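Local coordinates for holo-[acyl-carrier-protein] synthase (Helicobacter pylori, PDB 5XUK) that is a phosphopantetheinyl transferase-family enzyme of the AcpS type, modelled as a three-chain assembly with bound coenzyme A, at residues Glu25-Pro30 with Ser41-Phe46. Residues are numbered along the deposited sequence; the frame is centred on the assembly and turned at random.
Sequences ERFLSP and SSIAGF. With COA (coenzyme A), chain B.
Phe46 serves two very different neighbours with one side chain: its CB and CD2 pack against a methyl of Leu28, while CE1, across the ring from CD2, lies 3.8 Å from phosphate oxygen O9A of coenzyme A. The leucine methyl, CD2, comes in near the plane of the ring and stands 3.8 Å from Phe46 CB. Beside this pair, Phe27 reaches toward helix 40-56 and presents an edge rather than a face, its CZ 3.6 Å from CG2 of Ile43. The ring of Phe27 gets there with CG set between its own backbone N and carbonyl carbon (chi1 72°). Ile43 CG2 also meets Leu28 CD1, more loosely, at 4.4 Å.

Residues 25-30 lead from helix 21-27 into helix 30-36, with Ser29 at the N-cap position. Phe47 meets Phe27 edge-to-face. One turn before Phe46, Ser42 places OG 3.2 Å from O8A of the same phosphate group; Ser102 OG and His103 NE2 hydrogen-bond to coenzyme A. No hydrogen bond joins the two segments themselves; their contact is buried hydrocarbon packing, and Lys50, further along helix 40-56, adds a hydrogen bond to Phe27 O. The packing lies against the same helix that contributes Ser42 and Phe46 to the coenzyme A pocket.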
loop_
_atom_site.group_PDB
_atom_site.type_symbol
_atom_site.label_atom_id
_atom_site.label_comp_id
_atom_site.label_asym_id
_atom_site.label_seq_id
_atom_site.Cartn_x
_atom_site.Cartn_y
_atom_site.Cartn_z
ATOM N N GLU A 25 3.483 -25.075 -5.413
ATOM C CA GLU A 25 4.352 -25.212 -6.571
ATOM C C GLU A 25 3.770 -24.586 -7.816
ATOM O O GLU A 25 4.486 -24.359 -8.779
ATOM C CB GLU A 25 4.742 -26.677 -6.762
ATOM C CG GLU A 25 5.673 -27.143 -5.646
ATOM C CD GLU A 25 5.906 -28.642 -5.612
ATOM O OE1 GLU A 25 6.542 -29.104 -4.636
ATOM O OE2 GLU A 25 5.459 -29.357 -6.537
ATOM N N ARG A 26 2.483 -24.261 -7.771
ATOM C CA ARG A 26 1.849 -23.418 -8.792
ATOM C C ARG A 26 2.402 -21.992 -8.803
ATOM O O ARG A 26 2.654 -21.450 -9.870
ATOM C CB ARG A 26 0.322 -23.382 -8.616
ATOM C CG ARG A 26 -0.394 -24.651 -9.078
ATOM C CD ARG A 26 -1.800 -24.758 -8.489
ATOM N NE ARG A 26 -2.443 -26.044 -8.787
ATOM C CZ ARG A 26 -3.615 -26.455 -8.292
ATOM N NH1 ARG A 26 -4.094 -27.647 -8.638
ATOM N NH2 ARG A 26 -4.314 -25.692 -7.453
ATOM N N PHE A 27 2.605 -21.370 -7.642
ATOM C CA PHE A 27 3.109 -19.974 -7.662
ATOM C C PHE A 27 4.534 -19.741 -7.180
ATOM O O PHE A 27 5.130 -18.697 -7.495
ATOM C CB PHE A 27 2.129 -18.995 -6.977
ATOM C CG PHE A 27 2.064 -19.117 -5.488
ATOM C CD1 PHE A 27 1.288 -20.089 -4.898
ATOM C CD2 PHE A 27 2.751 -18.216 -4.667
ATOM C CE1 PHE A 27 1.231 -20.202 -3.518
ATOM C CE2 PHE A 27 2.682 -18.316 -3.285
ATOM C CZ PHE A 27 1.924 -19.315 -2.712
ATOM N N LEU A 28 5.109 -20.701 -6.458
ATOM C CA LEU A 28 6.493 -20.552 -5.985
ATOM C C LEU A 28 7.428 -21.540 -6.661
ATOM O O LEU A 28 7.197 -22.744 -6.646
ATOM C CB LEU A 28 6.562 -20.695 -4.456
ATOM C CG LEU A 28 5.836 -19.594 -3.665
ATOM C CD1 LEU A 28 6.112 -19.718 -2.177
ATOM C CD2 LEU A 28 6.241 -18.210 -4.166
ATOM N N SER A 29 8.492 -21.009 -7.252
ATOM C CA SER A 29 9.640 -21.802 -7.661
ATOM C C SER A 29 10.389 -22.324 -6.434
ATOM O O SER A 29 10.325 -21.692 -5.386
ATOM C CB SER A 29 10.624 -20.912 -8.412
ATOM O OG SER A 29 11.327 -20.091 -7.468
ATOM N N PRO A 30 11.168 -23.428 -6.582
ATOM C CA PRO A 30 11.942 -24.029 -5.479
ATOM C C PRO A 30 12.773 -23.054 -4.645
ATOM O O PRO A 30 12.750 -23.149 -3.426
ATOM C CB PRO A 30 12.855 -25.023 -6.210
ATOM C CG PRO A 30 11.990 -25.511 -7.322
ATOM C CD PRO A 30 11.263 -24.265 -7.800
ATOM N N SER A 41 3.141 -16.916 6.732
ATOM C CA SER A 41 3.076 -15.466 6.584
ATOM C C SER A 41 4.001 -14.979 5.457
ATOM O O SER A 41 3.670 -14.045 4.738
ATOM C CB SER A 41 3.414 -14.773 7.919
ATOM O OG SER A 41 4.650 -15.256 8.445
ATOM N N SER A 42 5.155 -15.624 5.306
ATOM C CA SER A 42 6.058 -15.384 4.178
ATOM C C SER A 42 5.503 -15.898 2.844
ATOM O O SER A 42 5.788 -15.340 1.783
ATOM C CB SER A 42 7.408 -16.075 4.420
ATOM O OG SER A 42 7.987 -15.692 5.660
ATOM N N ILE A 43 4.760 -16.986 2.889
ATOM C CA ILE A 43 4.146 -17.528 1.686
ATOM C C ILE A 43 3.011 -16.572 1.245
ATOM O O ILE A 43 3.010 -16.074 0.128
ATOM C CB ILE A 43 3.646 -18.968 1.924
ATOM C CG1 ILE A 43 4.841 -19.908 2.147
ATOM C CG2 ILE A 43 2.832 -19.466 0.734
ATOM C CD1 ILE A 43 4.457 -21.259 2.710
ATOM N N ALA A 44 2.092 -16.277 2.148
ATOM C CA ALA A 44 1.107 -15.201 1.920
ATOM C C ALA A 44 1.749 -13.965 1.286
ATOM O O ALA A 44 1.242 -13.462 0.301
ATOM C CB ALA A 44 0.408 -14.849 3.213
ATOM N N GLY A 45 2.916 -13.556 1.784
ATOM C CA GLY A 45 3.621 -12.384 1.286
ATOM C C GLY A 45 4.123 -12.451 -0.133
ATOM O O GLY A 45 3.982 -11.481 -0.890
ATOM N N PHE A 46 4.735 -13.581 -0.508
ATOM C CA PHE A 46 5.190 -13.775 -1.883
ATOM C C PHE A 46 3.989 -13.865 -2.799
ATOM O O PHE A 46 4.003 -13.349 -3.900
ATOM C CB PHE A 46 6.070 -15.037 -2.029
ATOM C CG PHE A 46 7.466 -14.886 -1.469
ATOM C CD1 PHE A 46 7.787 -13.860 -0.563
ATOM C CD2 PHE A 46 8.464 -15.798 -1.819
ATOM C CE1 PHE A 46 9.076 -13.730 -0.052
ATOM C CE2 PHE A 46 9.749 -15.681 -1.301
ATOM C CZ PHE A 46 10.057 -14.648 -0.415
HETATM N N1A COA B . 14.557 -3.727 2.965
HETATM C C2A COA B . 13.314 -3.867 2.458
HETATM N N3A COA B . 12.436 -4.772 2.925
HETATM C C4A COA B . 12.778 -5.603 3.924
HETATM C C5A COA B . 14.117 -5.508 4.519
HETATM C C6A COA B . 15.026 -4.485 3.972
HETATM N N6A COA B . 16.282 -4.317 4.462
HETATM N N7A COA B . 14.179 -6.446 5.478
HETATM C C8A COA B . 12.982 -7.093 5.522
HETATM N N9A COA B . 12.155 -6.582 4.572
HETATM C C1B COA B . 10.792 -7.038 4.279
HETATM C C2B COA B . 10.805 -8.546 4.001
HETATM O O2B COA B . 10.162 -8.875 2.770
HETATM C C3B COA B . 10.037 -9.167 5.143
HETATM O O3B COA B . 9.170 -10.228 4.753
HETATM P P3B COA B . 9.708 -11.732 4.453
HETATM O O7A COA B . 10.879 -11.914 5.398
HETATM O O8A COA B . 8.555 -12.624 4.833
HETATM O O9A COA B . 10.044 -11.653 2.974
HETATM C C4B COA B . 9.220 -8.000 5.640
HETATM O O4B COA B . 9.983 -6.815 5.424
HETATM C C5B COA B . 8.842 -8.145 7.094
HETATM O O5B COA B . 7.514 -7.670 7.121
HETATM P P1A COA B . 6.932 -6.859 8.342
HETATM O O1A COA B . 6.529 -7.963 9.297
HETATM O O2A COA B . 5.938 -5.812 7.901
HETATM O O3A COA B . 8.218 -6.036 8.775
HETATM P P2A COA B . 8.341 -5.458 10.263
HETATM O O4A COA B . 7.508 -4.189 10.386
HETATM O O5A COA B . 8.092 -6.611 11.219
HETATM O O6A COA B . 9.923 -5.107 10.260
HETATM C CBP COA B . 12.076 -4.293 9.407
HETATM C CCP COA B . 10.717 -4.913 9.073
HETATM C CDP COA B . 13.191 -5.054 8.707
HETATM C CEP COA B . 12.103 -2.850 8.921
HETATM C CAP COA B . 12.289 -4.387 10.930
HETATM O OAP COA B . 12.766 -5.695 11.265
HETATM C C9P COA B . 13.252 -3.384 11.490
HETATM O O9P COA B . 14.313 -3.150 10.931
HETATM N N8P COA B . 12.866 -2.808 12.630
#